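Local structure of flavin prenyltransferase UbiX (2EJB) at residues C90-L95 with E132-N137; V122-E127 with G171-V176; V14-K19 with V149-A154; S77-Y82 with G111-K116. The protein probably makes the prenylated FMN cofactor of UbiD decarboxylases, joining a dimethylallyl group from dimethylallyl monophosphate to the flavin without needing a metal. All coordinates share one frame; numbering follows the deposited sequence.

Contact 1: C90-L95 with E132-N137; sequences CSTNTL and EIHLEN
Two side-chain pairs, Thr92 on His134 and Leu95 on Asn137, join the start of helix 92-100 to the first two turns of helix 132-143 in a small, partly buried and mainly apolar helix-helix contact on one face of the central sheet. The methyl CG2 of Thr92 meets the imidazole obliquely, 3.7 Å from His134 NE2. The ring gets there because CG of His134 lies anti to its own carbonyl carbon (chi1 -64°), which leans the imidazole back toward the start of its helix and so toward Thr92. One turn on, Leu95 sets its branch point against aliphatic carbon: CG is 3.6 Å from Asn137 CB and CD2 is 3.8 Å from the same atom. Replacing this leucine with an alanine is likely to open a gap beside Asn137 CB, leaving mainly the water and the Thr92-His134 touch between the segments. That water bridges the helices, donating to Thr92 O (2.8 Å) and to Asn137 OD1 (2.8 Å) while lying at the edge of the His134 ring, in its plane. The fold is the flavoprotein parallel sheet flanked by helices, and residues 91-94, just beyond strand 82-90, are predicted to bind FMN. Ser91 is the N-cap of helix 92-100: its OG accepts from Thr94 N at 3.1 Å and a nearly straight 163°, which fixes the first turn at the predicted cofactor site. Beneath, Leu95 also packs on Leu123 of strand 121-125, while Glu136, farther round helix 132-143, makes a salt bridge to Arg143 of the second subunit.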
loop_
_atom_site.group_PDB
_atom_site.type_symbol
_atom_site.label_atom_id
_atom_site.label_comp_id
_atom_site.label_asym_id
_atom_site.label_seq_id
_atom_site.Cartn_x
_atom_site.Cartn_y
_atom_site.Cartn_z
ATOM N N CYS A 90 5.980 -6.609 -7.516
ATOM C CA CYS A 90 5.426 -7.954 -7.559
ATOM C C CYS A 90 3.929 -7.874 -7.859
ATOM O O CYS A 90 3.146 -7.457 -7.008
ATOM C CB CYS A 90 5.647 -8.653 -6.214
ATOM S SG CYS A 90 4.963 -10.328 -6.122
ATOM N N SER A 91 3.540 -8.276 -9.068
ATOM C CA SER A 91 2.141 -8.249 -9.483
ATOM C C SER A 91 1.329 -9.185 -8.595
ATOM O O SER A 91 1.888 -10.078 -7.958
ATOM C CB SER A 91 2.007 -8.687 -10.948
ATOM O OG SER A 91 2.371 -10.050 -11.118
ATOM N N THR A 92 0.013 -8.979 -8.556
ATOM C CA THR A 92 -0.855 -9.814 -7.741
ATOM C C THR A 92 -0.784 -11.253 -8.220
ATOM O O THR A 92 -0.905 -12.191 -7.426
ATOM C CB THR A 92 -2.330 -9.325 -7.780
ATOM O OG1 THR A 92 -2.771 -9.202 -9.140
ATOM C CG2 THR A 92 -2.452 -7.977 -7.082
ATOM N N ASN A 93 -0.565 -11.423 -9.521
ATOM C CA ASN A 93 -0.462 -12.754 -10.106
ATOM C C ASN A 93 0.790 -13.469 -9.596
ATOM O O ASN A 93 0.729 -14.626 -9.179
ATOM C CB ASN A 93 -0.443 -12.659 -11.642
ATOM C CG ASN A 93 -0.119 -13.989 -12.309
ATOM O OD1 ASN A 93 0.989 -14.196 -12.797
ATOM N ND2 ASN A 93 -1.083 -14.895 -12.323
ATOM N N THR A 94 1.922 -12.778 -9.626
ATOM C CA THR A 94 3.178 -13.354 -9.152
ATOM C C THR A 94 3.082 -13.641 -7.660
ATOM O O THR A 94 3.576 -14.663 -7.182
ATOM C CB THR A 94 4.359 -12.403 -9.427
ATOM O OG1 THR A 94 4.628 -12.397 -10.830
ATOM C CG2 THR A 94 5.609 -12.842 -8.673
ATOM N N LEU A 95 2.441 -12.735 -6.928
ATOM C CA LEU A 95 2.264 -12.910 -5.493
ATOM C C LEU A 95 1.541 -14.224 -5.245
ATOM O O LEU A 95 1.935 -15.017 -4.387
ATOM C CB LEU A 95 1.438 -11.761 -4.908
ATOM C CG LEU A 95 0.857 -12.011 -3.510
ATOM C CD1 LEU A 95 1.990 -12.230 -2.499
ATOM C CD2 LEU A 95 -0.024 -10.837 -3.102
ATOM N N GLU A 132 -9.807 -10.368 -0.255
ATOM C CA GLU A 132 -9.329 -11.376 0.691
ATOM C C GLU A 132 -8.153 -12.190 0.169
ATOM O O GLU A 132 -7.250 -12.519 0.924
ATOM C CB GLU A 132 -10.458 -12.337 1.076
ATOM C CG GLU A 132 -11.541 -11.730 1.941
ATOM C CD GLU A 132 -12.718 -12.661 2.119
ATOM O OE1 GLU A 132 -12.494 -13.842 2.466
ATOM O OE2 GLU A 132 -13.861 -12.209 1.906
ATOM N N ILE A 133 -8.168 -12.523 -1.117
ATOM C CA ILE A 133 -7.080 -13.313 -1.691
ATOM C C ILE A 133 -5.743 -12.591 -1.572
ATOM O O ILE A 133 -4.733 -13.193 -1.190
ATOM C CB ILE A 133 -7.342 -13.640 -3.176
ATOM C CG1 ILE A 133 -8.649 -14.427 -3.311
ATOM C CG2 ILE A 133 -6.180 -14.460 -3.743
ATOM C CD1 ILE A 133 -9.075 -14.658 -4.754
ATOM N N HIS A 134 -5.741 -11.300 -1.894
ATOM C CA HIS A 134 -4.524 -10.495 -1.813
ATOM C C HIS A 134 -3.969 -10.554 -0.394
ATOM O O HIS A 134 -2.768 -10.762 -0.191
ATOM C CB HIS A 134 -4.829 -9.035 -2.177
ATOM C CG HIS A 134 -5.296 -8.844 -3.590
ATOM N ND1 HIS A 134 -6.180 -7.854 -3.953
ATOM C CD2 HIS A 134 -5.003 -9.528 -4.722
ATOM C CE1 HIS A 134 -6.421 -7.938 -5.252
ATOM N NE2 HIS A 134 -5.719 -8.943 -5.740
ATOM N N LEU A 135 -4.856 -10.372 0.584
ATOM C CA LEU A 135 -4.472 -10.385 1.992
ATOM C C LEU A 135 -3.923 -11.724 2.449
ATOM O O LEU A 135 -2.911 -11.788 3.147
ATOM C CB LEU A 135 -5.663 -10.013 2.894
ATOM C CG LEU A 135 -6.050 -8.549 3.160
ATOM C CD1 LEU A 135 -4.861 -7.629 2.908
ATOM C CD2 LEU A 135 -7.230 -8.158 2.310
ATOM N N GLU A 136 -4.595 -12.800 2.073
ATOM C CA GLU A 136 -4.142 -14.110 2.495
ATOM C C GLU A 136 -2.834 -14.514 1.834
ATOM O O GLU A 136 -2.013 -15.188 2.450
ATOM C CB GLU A 136 -5.239 -15.150 2.249
ATOM C CG GLU A 136 -6.388 -15.016 3.246
ATOM C CD GLU A 136 -7.485 -16.036 3.032
ATOM O OE1 GLU A 136 -8.192 -15.944 2.005
ATOM O OE2 GLU A 136 -7.628 -16.933 3.893
ATOM N N ASN A 137 -2.629 -14.102 0.587
ATOM C CA ASN A 137 -1.388 -14.449 -0.092
ATOM C C ASN A 137 -0.232 -13.744 0.592
ATOM O O ASN A 137 0.830 -14.329 0.791
ATOM C CB ASN A 137 -1.448 -14.045 -1.565
ATOM C CG ASN A 137 -2.287 -14.999 -2.395
ATOM O OD1 ASN A 137 -2.704 -14.673 -3.503
ATOM N ND2 ASN A 137 -2.530 -16.183 -1.864
HETATM O O HOH W 1 -2.608 -12.407 -5.205
#

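Contact 2: V122-E127 with G171-V176; sequences VLLVRE and GKLLDV
The carbonyl oxygen of Leu173, whose side chain packs on Val122 and Leu124, takes a hydrogen bond from Tyr86 OH and a weak one from Val176 N, with Leu173 O and Val176 N 3.3 Å apart. Between strand and helix, by contrast, everything is methyl on methyl. Leu173 CD2 fits between two strand residues on the same face, 3.7 Å from Val122 CG1 and 4.1 Å from Leu124 CD1; the two leucine side chains cross at about a right angle. One turn later, Val176 and Val122 reach toward each other tip to tip, Val176 CG1 standing 3.7 Å from Val122 CG2. With CG1 of Val176 anti to the backbone N (chi1 173°), that methyl is the one sent to the strand. The axes of the short segments run nearly antiparallel, at 158° and 9.7 Å, as expected when a helix returns over a parallel sheet. Lys172, predicted to bind dimethylallyl phosphate, is on the same helix, where its NZ hydrogen-bonds Ala128 O of the second subunit. Helix 162-176 thus covers strand 121-125 and, through Leu173 on Val149 and Val176 on Val147, the outer strand 147-150, with Leu174 turned to the neighbouring helix 14-26.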
loop_
_atom_site.group_PDB
_atom_site.type_symbol
_atom_site.label_atom_id
_atom_site.label_comp_id
_atom_site.label_asym_id
_atom_site.label_seq_id
_atom_site.Cartn_x
_atom_site.Cartn_y
_atom_site.Cartn_z
ATOM N N VAL A 122 11.846 -10.548 -0.681
ATOM C CA VAL A 122 11.148 -9.283 -0.465
ATOM C C VAL A 122 10.254 -8.913 -1.650
ATOM O O VAL A 122 10.714 -8.844 -2.790
ATOM C CB VAL A 122 12.160 -8.147 -0.212
ATOM C CG1 VAL A 122 11.442 -6.900 0.268
ATOM C CG2 VAL A 122 13.197 -8.595 0.816
ATOM N N LEU A 123 8.980 -8.663 -1.371
ATOM C CA LEU A 123 8.011 -8.311 -2.412
ATOM C C LEU A 123 7.432 -6.910 -2.222
ATOM O O LEU A 123 7.141 -6.492 -1.097
ATOM C CB LEU A 123 6.863 -9.330 -2.416
ATOM C CG LEU A 123 6.992 -10.724 -3.052
ATOM C CD1 LEU A 123 8.415 -11.231 -3.024
ATOM C CD2 LEU A 123 6.036 -11.684 -2.334
ATOM N N LEU A 124 7.286 -6.177 -3.325
ATOM C CA LEU A 124 6.701 -4.843 -3.266
ATOM C C LEU A 124 5.363 -4.971 -3.961
ATOM O O LEU A 124 5.306 -5.127 -5.179
ATOM C CB LEU A 124 7.557 -3.789 -3.988
ATOM C CG LEU A 124 6.984 -2.372 -3.798
ATOM C CD1 LEU A 124 7.284 -1.915 -2.379
ATOM C CD2 LEU A 124 7.591 -1.396 -4.803
ATOM N N VAL A 125 4.285 -4.931 -3.187
ATOM C CA VAL A 125 2.949 -5.066 -3.748
ATOM C C VAL A 125 2.295 -3.709 -3.963
ATOM O O VAL A 125 2.370 -2.819 -3.117
ATOM C CB VAL A 125 2.052 -5.932 -2.839
ATOM C CG1 VAL A 125 0.657 -6.024 -3.435
ATOM C CG2 VAL A 125 2.661 -7.333 -2.693
ATOM N N ARG A 126 1.655 -3.569 -5.115
ATOM C CA ARG A 126 0.993 -2.334 -5.493
ATOM C C ARG A 126 -0.375 -2.696 -6.062
ATOM O O ARG A 126 -0.500 -3.051 -7.233
ATOM C CB ARG A 126 1.855 -1.609 -6.534
ATOM C CG ARG A 126 1.441 -0.190 -6.891
ATOM C CD ARG A 126 0.254 -0.181 -7.826
ATOM N NE ARG A 126 -0.913 0.404 -7.189
ATOM C CZ ARG A 126 -2.151 0.282 -7.646
ATOM N NH1 ARG A 126 -2.389 -0.413 -8.751
ATOM N NH2 ARG A 126 -3.150 0.853 -6.990
ATOM N N GLU A 127 -1.393 -2.631 -5.211
ATOM C CA GLU A 127 -2.759 -2.941 -5.610
ATOM C C GLU A 127 -3.736 -2.198 -4.696
ATOM O O GLU A 127 -3.395 -1.859 -3.565
ATOM C CB GLU A 127 -3.003 -4.454 -5.534
ATOM C CG GLU A 127 -4.429 -4.870 -5.866
ATOM C CD GLU A 127 -4.846 -4.455 -7.262
ATOM O OE1 GLU A 127 -4.553 -5.205 -8.220
ATOM O OE2 GLU A 127 -5.459 -3.371 -7.400
ATOM N N GLY A 171 14.096 2.979 -0.351
ATOM C CA GLY A 171 14.857 2.965 0.885
ATOM C C GLY A 171 14.295 1.939 1.854
ATOM O O GLY A 171 15.036 1.297 2.603
ATOM N N LYS A 172 12.973 1.796 1.847
ATOM C CA LYS A 172 12.305 0.835 2.710
ATOM C C LYS A 172 12.714 -0.576 2.303
ATOM O O LYS A 172 12.965 -1.432 3.147
ATOM C CB LYS A 172 10.783 0.987 2.598
ATOM C CG LYS A 172 10.160 1.866 3.672
ATOM C CD LYS A 172 10.229 1.167 5.023
ATOM C CE LYS A 172 9.493 1.937 6.101
ATOM N NZ LYS A 172 9.570 1.242 7.420
ATOM N N LEU A 173 12.783 -0.804 0.996
ATOM C CA LEU A 173 13.162 -2.112 0.475
ATOM C C LEU A 173 14.586 -2.477 0.858
ATOM O O LEU A 173 14.870 -3.626 1.188
ATOM C CB LEU A 173 13.003 -2.130 -1.039
ATOM C CG LEU A 173 11.539 -2.122 -1.476
ATOM C CD1 LEU A 173 11.435 -1.775 -2.955
ATOM C CD2 LEU A 173 10.922 -3.493 -1.181
ATOM N N LEU A 174 15.481 -1.499 0.810
ATOM C CA LEU A 174 16.865 -1.751 1.171
ATOM C C LEU A 174 16.992 -1.992 2.671
ATOM O O LEU A 174 17.768 -2.843 3.097
ATOM C CB LEU A 174 17.755 -0.586 0.722
ATOM C CG LEU A 174 17.988 -0.569 -0.799
ATOM C CD1 LEU A 174 18.611 0.750 -1.215
ATOM C CD2 LEU A 174 18.861 -1.746 -1.214
ATOM N N ASP A 175 16.225 -1.258 3.474
ATOM C CA ASP A 175 16.273 -1.440 4.921
ATOM C C ASP A 175 15.850 -2.853 5.304
ATOM O O ASP A 175 16.320 -3.396 6.303
ATOM C CB ASP A 175 15.362 -0.439 5.639
ATOM C CG ASP A 175 15.878 0.982 5.559
ATOM O OD1 ASP A 175 17.093 1.163 5.320
ATOM O OD2 ASP A 175 15.070 1.916 5.754
ATOM N N VAL A 176 14.951 -3.442 4.518
ATOM C CA VAL A 176 14.493 -4.792 4.803
ATOM C C VAL A 176 15.681 -5.750 4.865
ATOM O O VAL A 176 15.724 -6.648 5.707
ATOM C CB VAL A 176 13.498 -5.296 3.736
ATOM C CG1 VAL A 176 13.172 -6.766 3.981
ATOM C CG2 VAL A 176 12.226 -4.464 3.779
#

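Contact 3: V14-K19 with V149-A154; sequences VIYGIK and VPASPA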
loop_
_atom_site.group_PDB
_atom_site.type_symbol
_atom_site.label_atom_id
_atom_site.label_comp_id
_atom_site.label_asym_id
_atom_site.label_seq_id
_atom_site.Cartn_x
_atom_site.Cartn_y
_atom_site.Cartn_z
ATOM N N VAL A 14 6.534 -0.254 -12.151
ATOM C CA VAL A 14 7.777 -0.900 -12.545
ATOM C C VAL A 14 8.952 0.033 -12.280
ATOM O O VAL A 14 10.098 -0.408 -12.198
ATOM C CB VAL A 14 7.774 -1.292 -14.043
ATOM C CG1 VAL A 14 6.966 -2.559 -14.249
ATOM C CG2 VAL A 14 7.188 -0.165 -14.875
ATOM N N ILE A 15 8.655 1.322 -12.133
ATOM C CA ILE A 15 9.681 2.327 -11.877
ATOM C C ILE A 15 10.419 2.048 -10.565
ATOM O O ILE A 15 11.623 2.285 -10.463
ATOM C CB ILE A 15 9.068 3.749 -11.829
ATOM C CG1 ILE A 15 10.179 4.797 -11.719
ATOM C CG2 ILE A 15 8.098 3.868 -10.664
ATOM C CD1 ILE A 15 11.039 4.907 -12.963
ATOM N N TYR A 16 9.697 1.548 -9.564
ATOM C CA TYR A 16 10.301 1.221 -8.273
ATOM C C TYR A 16 11.432 0.216 -8.478
ATOM O O TYR A 16 12.491 0.317 -7.855
ATOM C CB TYR A 16 9.259 0.613 -7.327
ATOM C CG TYR A 16 8.233 1.598 -6.805
ATOM C CD1 TYR A 16 8.608 2.639 -5.956
ATOM C CD2 TYR A 16 6.888 1.480 -7.147
ATOM C CE1 TYR A 16 7.671 3.536 -5.458
ATOM C CE2 TYR A 16 5.936 2.376 -6.654
ATOM C CZ TYR A 16 6.337 3.399 -5.812
ATOM O OH TYR A 16 5.408 4.289 -5.331
ATOM N N GLY A 17 11.198 -0.752 -9.359
ATOM C CA GLY A 17 12.201 -1.770 -9.630
ATOM C C GLY A 17 13.416 -1.240 -10.368
ATOM O O GLY A 17 14.534 -1.730 -10.189
ATOM N N ILE A 18 13.190 -0.243 -11.212
ATOM C CA ILE A 18 14.264 0.379 -11.979
ATOM C C ILE A 18 15.167 1.135 -11.011
ATOM O O ILE A 18 16.388 0.961 -11.013
ATOM C CB ILE A 18 13.682 1.367 -13.019
ATOM C CG1 ILE A 18 12.887 0.599 -14.070
ATOM C CG2 ILE A 18 14.793 2.185 -13.665
ATOM C CD1 ILE A 18 13.714 -0.429 -14.801
ATOM N N LYS A 19 14.548 1.960 -10.172
ATOM C CA LYS A 19 15.274 2.753 -9.185
ATOM C C LYS A 19 16.067 1.866 -8.232
ATOM O O LYS A 19 17.218 2.165 -7.900
ATOM C CB LYS A 19 14.292 3.617 -8.387
ATOM C CG LYS A 19 14.961 4.590 -7.423
ATOM C CD LYS A 19 15.994 5.447 -8.139
ATOM C CE LYS A 19 15.359 6.281 -9.243
ATOM N NZ LYS A 19 16.373 7.066 -10.009
ATOM N N VAL A 149 6.203 -5.673 1.266
ATOM C CA VAL A 149 6.256 -4.227 1.361
ATOM C C VAL A 149 5.264 -3.635 0.373
ATOM O O VAL A 149 5.400 -3.823 -0.835
ATOM C CB VAL A 149 7.658 -3.684 1.005
ATOM C CG1 VAL A 149 7.712 -2.187 1.278
ATOM C CG2 VAL A 149 8.736 -4.424 1.800
ATOM N N PRO A 150 4.239 -2.932 0.871
ATOM C CA PRO A 150 3.270 -2.338 -0.053
ATOM C C PRO A 150 3.897 -1.069 -0.611
ATOM O O PRO A 150 4.673 -0.416 0.077
ATOM C CB PRO A 150 2.085 -2.030 0.853
ATOM C CG PRO A 150 2.771 -1.604 2.109
ATOM C CD PRO A 150 3.856 -2.664 2.268
ATOM N N ALA A 151 3.590 -0.725 -1.854
ATOM C CA ALA A 151 4.152 0.493 -2.420
ATOM C C ALA A 151 3.307 1.650 -1.891
ATOM O O ALA A 151 2.510 2.234 -2.620
ATOM C CB ALA A 151 4.109 0.443 -3.945
ATOM N N SER A 152 3.477 1.959 -0.606
ATOM C CA SER A 152 2.727 3.038 0.039
ATOM C C SER A 152 3.687 4.079 0.603
ATOM O O SER A 152 4.040 4.036 1.789
ATOM C CB SER A 152 1.862 2.473 1.180
ATOM O OG SER A 152 1.000 1.443 0.717
ATOM N N PRO A 153 4.126 5.033 -0.235
ATOM C CA PRO A 153 5.051 6.043 0.278
ATOM C C PRO A 153 4.428 6.862 1.397
ATOM O O PRO A 153 3.213 7.032 1.454
ATOM C CB PRO A 153 5.371 6.879 -0.960
ATOM C CG PRO A 153 4.128 6.752 -1.774
ATOM C CD PRO A 153 3.799 5.295 -1.645
ATOM N N ALA A 154 5.264 7.353 2.297
ATOM C CA ALA A 154 4.775 8.162 3.399
ATOM C C ALA A 154 5.205 9.610 3.191
ATOM O O ALA A 154 5.973 9.906 2.280
ATOM C CB ALA A 154 5.320 7.640 4.691
#
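The start of helix 14-26 faces the chain just past strand 147-150 at a distance, with the CA atoms of Tyr16 and Ala151 8.5 Å apart, and there the chain bends through an inverse gamma turn centred on Ala151, closed by a weak bond from Ser152 N to Pro150 O (2.7 Å). A single long side chain makes the contact. The first torsion of Tyr16 (chi1 -72°) puts the ring beside its backbone N and opposite the carbonyl carbon, extending the phenol toward the turn. Its CE2 comes to 3.8 Å from Ala151 CB and its CZ to 4.1 Å from the same methyl, an oblique approach to the ring. Farther out, Tyr16 OH lies 4.1 Å from Pro153 CD, the two side chains crossing at about a right angle. The contact is buried, small and apolar in kind, the bend presenting Ala151 and Pro153 to the same phenol while Ser152 between them points away. Ser152 serves the dimer instead: its OG is hydrogen-bonded to Ser152 OG of the second subunit, and its O to NH2 of that subunit's Arg126. Since Arg126 is predicted to bind FMN, and Ala151 touches Arg126 of its own chain, the turn lies beside the predicted cofactor site as well as at the subunit interface. Within the fold, Tyr16 packs among three elements: helix 14-26, which carries it, helix 162-176, where it touches Val169, and strand 121-125, the neighbour of strand 147-150 in the sheet, where it rests on Leu124.

Contact 4: S77-Y82 with G111-K116; sequences SRLVHY and GEVALK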
loop_
_atom_site.group_PDB
_atom_site.type_symbol
_atom_site.label_atom_id
_atom_site.label_comp_id
_atom_site.label_asym_id
_atom_site.label_seq_id
_atom_site.Cartn_x
_atom_site.Cartn_y
_atom_site.Cartn_z
ATOM N N SER A 77 21.277 -24.647 -4.619
ATOM C CA SER A 77 22.712 -24.710 -4.370
ATOM C C SER A 77 23.378 -23.380 -4.717
ATOM O O SER A 77 24.372 -22.996 -4.105
ATOM C CB SER A 77 23.340 -25.841 -5.191
ATOM O OG SER A 77 23.043 -25.698 -6.571
ATOM N N ARG A 78 22.817 -22.678 -5.697
ATOM C CA ARG A 78 23.351 -21.387 -6.119
ATOM C C ARG A 78 22.721 -20.232 -5.339
ATOM O O ARG A 78 23.413 -19.322 -4.893
ATOM C CB ARG A 78 23.086 -21.160 -7.613
ATOM C CG ARG A 78 23.801 -22.115 -8.553
ATOM C CD ARG A 78 25.305 -21.916 -8.512
ATOM N NE ARG A 78 25.993 -22.785 -9.462
ATOM C CZ ARG A 78 25.895 -22.684 -10.785
ATOM N NH1 ARG A 78 25.135 -21.743 -11.334
ATOM N NH2 ARG A 78 26.557 -23.527 -11.562
ATOM N N LEU A 79 21.405 -20.281 -5.177
ATOM C CA LEU A 79 20.681 -19.217 -4.494
ATOM C C LEU A 79 21.032 -18.985 -3.029
ATOM O O LEU A 79 20.936 -17.858 -2.543
ATOM C CB LEU A 79 19.173 -19.454 -4.620
ATOM C CG LEU A 79 18.261 -18.270 -4.994
ATOM C CD1 LEU A 79 17.255 -18.025 -3.879
ATOM C CD2 LEU A 79 19.078 -17.014 -5.287
ATOM N N VAL A 80 21.447 -20.032 -2.325
ATOM C CA VAL A 80 21.778 -19.890 -0.909
ATOM C C VAL A 80 22.918 -18.912 -0.636
ATOM O O VAL A 80 23.125 -18.501 0.502
ATOM C CB VAL A 80 22.137 -21.260 -0.268
ATOM C CG1 VAL A 80 20.957 -22.213 -0.389
ATOM C CG2 VAL A 80 23.382 -21.854 -0.940
ATOM N N HIS A 81 23.648 -18.526 -1.677
ATOM C CA HIS A 81 24.770 -17.607 -1.506
ATOM C C HIS A 81 24.418 -16.136 -1.738
ATOM O O HIS A 81 25.279 -15.261 -1.647
ATOM C CB HIS A 81 25.915 -18.032 -2.429
ATOM C CG HIS A 81 26.433 -19.407 -2.143
ATOM N ND1 HIS A 81 27.081 -19.726 -0.967
ATOM C CD2 HIS A 81 26.375 -20.552 -2.861
ATOM C CE1 HIS A 81 27.398 -21.011 -0.976
ATOM N NE2 HIS A 81 26.980 -21.533 -2.114
ATOM N N TYR A 82 23.150 -15.868 -2.029
ATOM C CA TYR A 82 22.693 -14.501 -2.264
ATOM C C TYR A 82 22.256 -13.842 -0.963
ATOM O O TYR A 82 21.828 -14.513 -0.029
ATOM C CB TYR A 82 21.521 -14.497 -3.245
ATOM C CG TYR A 82 21.908 -14.811 -4.672
ATOM C CD1 TYR A 82 21.771 -13.852 -5.673
ATOM C CD2 TYR A 82 22.419 -16.060 -5.020
ATOM C CE1 TYR A 82 22.132 -14.126 -6.987
ATOM C CE2 TYR A 82 22.787 -16.347 -6.340
ATOM C CZ TYR A 82 22.639 -15.370 -7.313
ATOM O OH TYR A 82 23.000 -15.621 -8.612
ATOM N N GLY A 111 11.242 -17.574 -6.413
ATOM C CA GLY A 111 10.551 -17.320 -5.163
ATOM C C GLY A 111 10.441 -18.619 -4.385
ATOM O O GLY A 111 10.634 -18.651 -3.174
ATOM N N GLU A 112 10.131 -19.701 -5.090
ATOM C CA GLU A 112 10.000 -21.010 -4.459
ATOM C C GLU A 112 11.346 -21.464 -3.893
ATOM O O GLU A 112 11.406 -22.042 -2.807
ATOM C CB GLU A 112 9.482 -22.031 -5.476
ATOM C CG GLU A 112 9.715 -23.485 -5.091
ATOM C CD GLU A 112 9.279 -24.442 -6.178
ATOM O OE1 GLU A 112 9.680 -24.240 -7.344
ATOM O OE2 GLU A 112 8.543 -25.400 -5.863
ATOM N N VAL A 113 12.420 -21.200 -4.633
ATOM C CA VAL A 113 13.763 -21.582 -4.198
ATOM C C VAL A 113 14.172 -20.781 -2.971
ATOM O O VAL A 113 14.715 -21.336 -2.016
ATOM C CB VAL A 113 14.814 -21.361 -5.313
ATOM C CG1 VAL A 113 16.203 -21.724 -4.797
ATOM C CG2 VAL A 113 14.468 -22.213 -6.536
ATOM N N ALA A 114 13.911 -19.477 -2.998
ATOM C CA ALA A 114 14.245 -18.616 -1.868
ATOM C C ALA A 114 13.537 -19.123 -0.616
ATOM O O ALA A 114 14.140 -19.216 0.455
ATOM C CB ALA A 114 13.818 -17.169 -2.152
ATOM N N LEU A 115 12.255 -19.456 -0.761
ATOM C CA LEU A 115 11.450 -19.947 0.355
ATOM C C LEU A 115 11.958 -21.266 0.924
ATOM O O LEU A 115 12.103 -21.398 2.139
ATOM C CB LEU A 115 9.982 -20.096 -0.068
ATOM C CG LEU A 115 9.257 -18.774 -0.362
ATOM C CD1 LEU A 115 7.845 -19.036 -0.890
ATOM C CD2 LEU A 115 9.208 -17.943 0.904
ATOM N N LYS A 116 12.239 -22.241 0.059
ATOM C CA LYS A 116 12.728 -23.536 0.535
ATOM C C LYS A 116 14.174 -23.486 1.031
ATOM O O LYS A 116 14.578 -24.304 1.856
ATOM C CB LYS A 116 12.595 -24.612 -0.555
ATOM C CG LYS A 116 13.614 -24.547 -1.693
ATOM C CD LYS A 116 13.245 -25.550 -2.784
ATOM C CE LYS A 116 14.239 -25.563 -3.947
ATOM N NZ LYS A 116 15.482 -26.310 -3.640
#
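The short helix 76-79 approaches helix 106-117 to 7.0 Å between the CA atoms of Leu79 and Ala114, and the chain then leaves through a type I beta turn, Leu79 to Tyr82, closed by Tyr82 N to Leu79 O at 3.0 Å. Leu79 carries the whole contact, touching two consecutive residues of the longer helix. Its CB packs 3.7 Å from Val113 CG1, the branch anti to the valine N (chi1 178°), and the two side chains cross at a slant. Its CD1 reaches the helix backbone itself, 3.7 Å from Ala114 CA and 3.9 Å from Ala114 CB; the small side chain of Ala114 is consistent with so close an approach. The turn feeds strand 82-90 and helix 106-117 leads into strand 121-125, its neighbour in the parallel sheet, so the contact ties together the approaches to two adjacent strands of this Rossmann-like fold. The other methyl of Leu79, CD2, lies over one face of the Tyr82 ring, 3.5 Å from its plane and nearer the ring's border than its middle, while Arg78 O sits at that ring's edge. Val119, in the loop after the helix, touches both Leu79 and Ala114, and Tyr82 OH is hydrogen-bonded to Asp32 OD2.

Contacts 2 and 3 are buried near the chain's centre and share one layer: strands 121-125 and 147-150 are neighbours, and probable hydrogen bonds from Val149 N to Leu123 O and from Ala151 N to Val125 O join the two contacts. Contact 1 lies farther out, on the other face of strand 121-125, joined to contact 2 where Cys90 N probably hydrogen-bonds Leu124 O; it is partly exposed and the one with a water bridge. Contact 4, about as far from the centre, pairs buried apolar side chains and touches no second subunit. The other three all meet the second subunit and lie near predicted FMN or dimethylallyl phosphate sites, whereas contact 4 holds no predicted site residue.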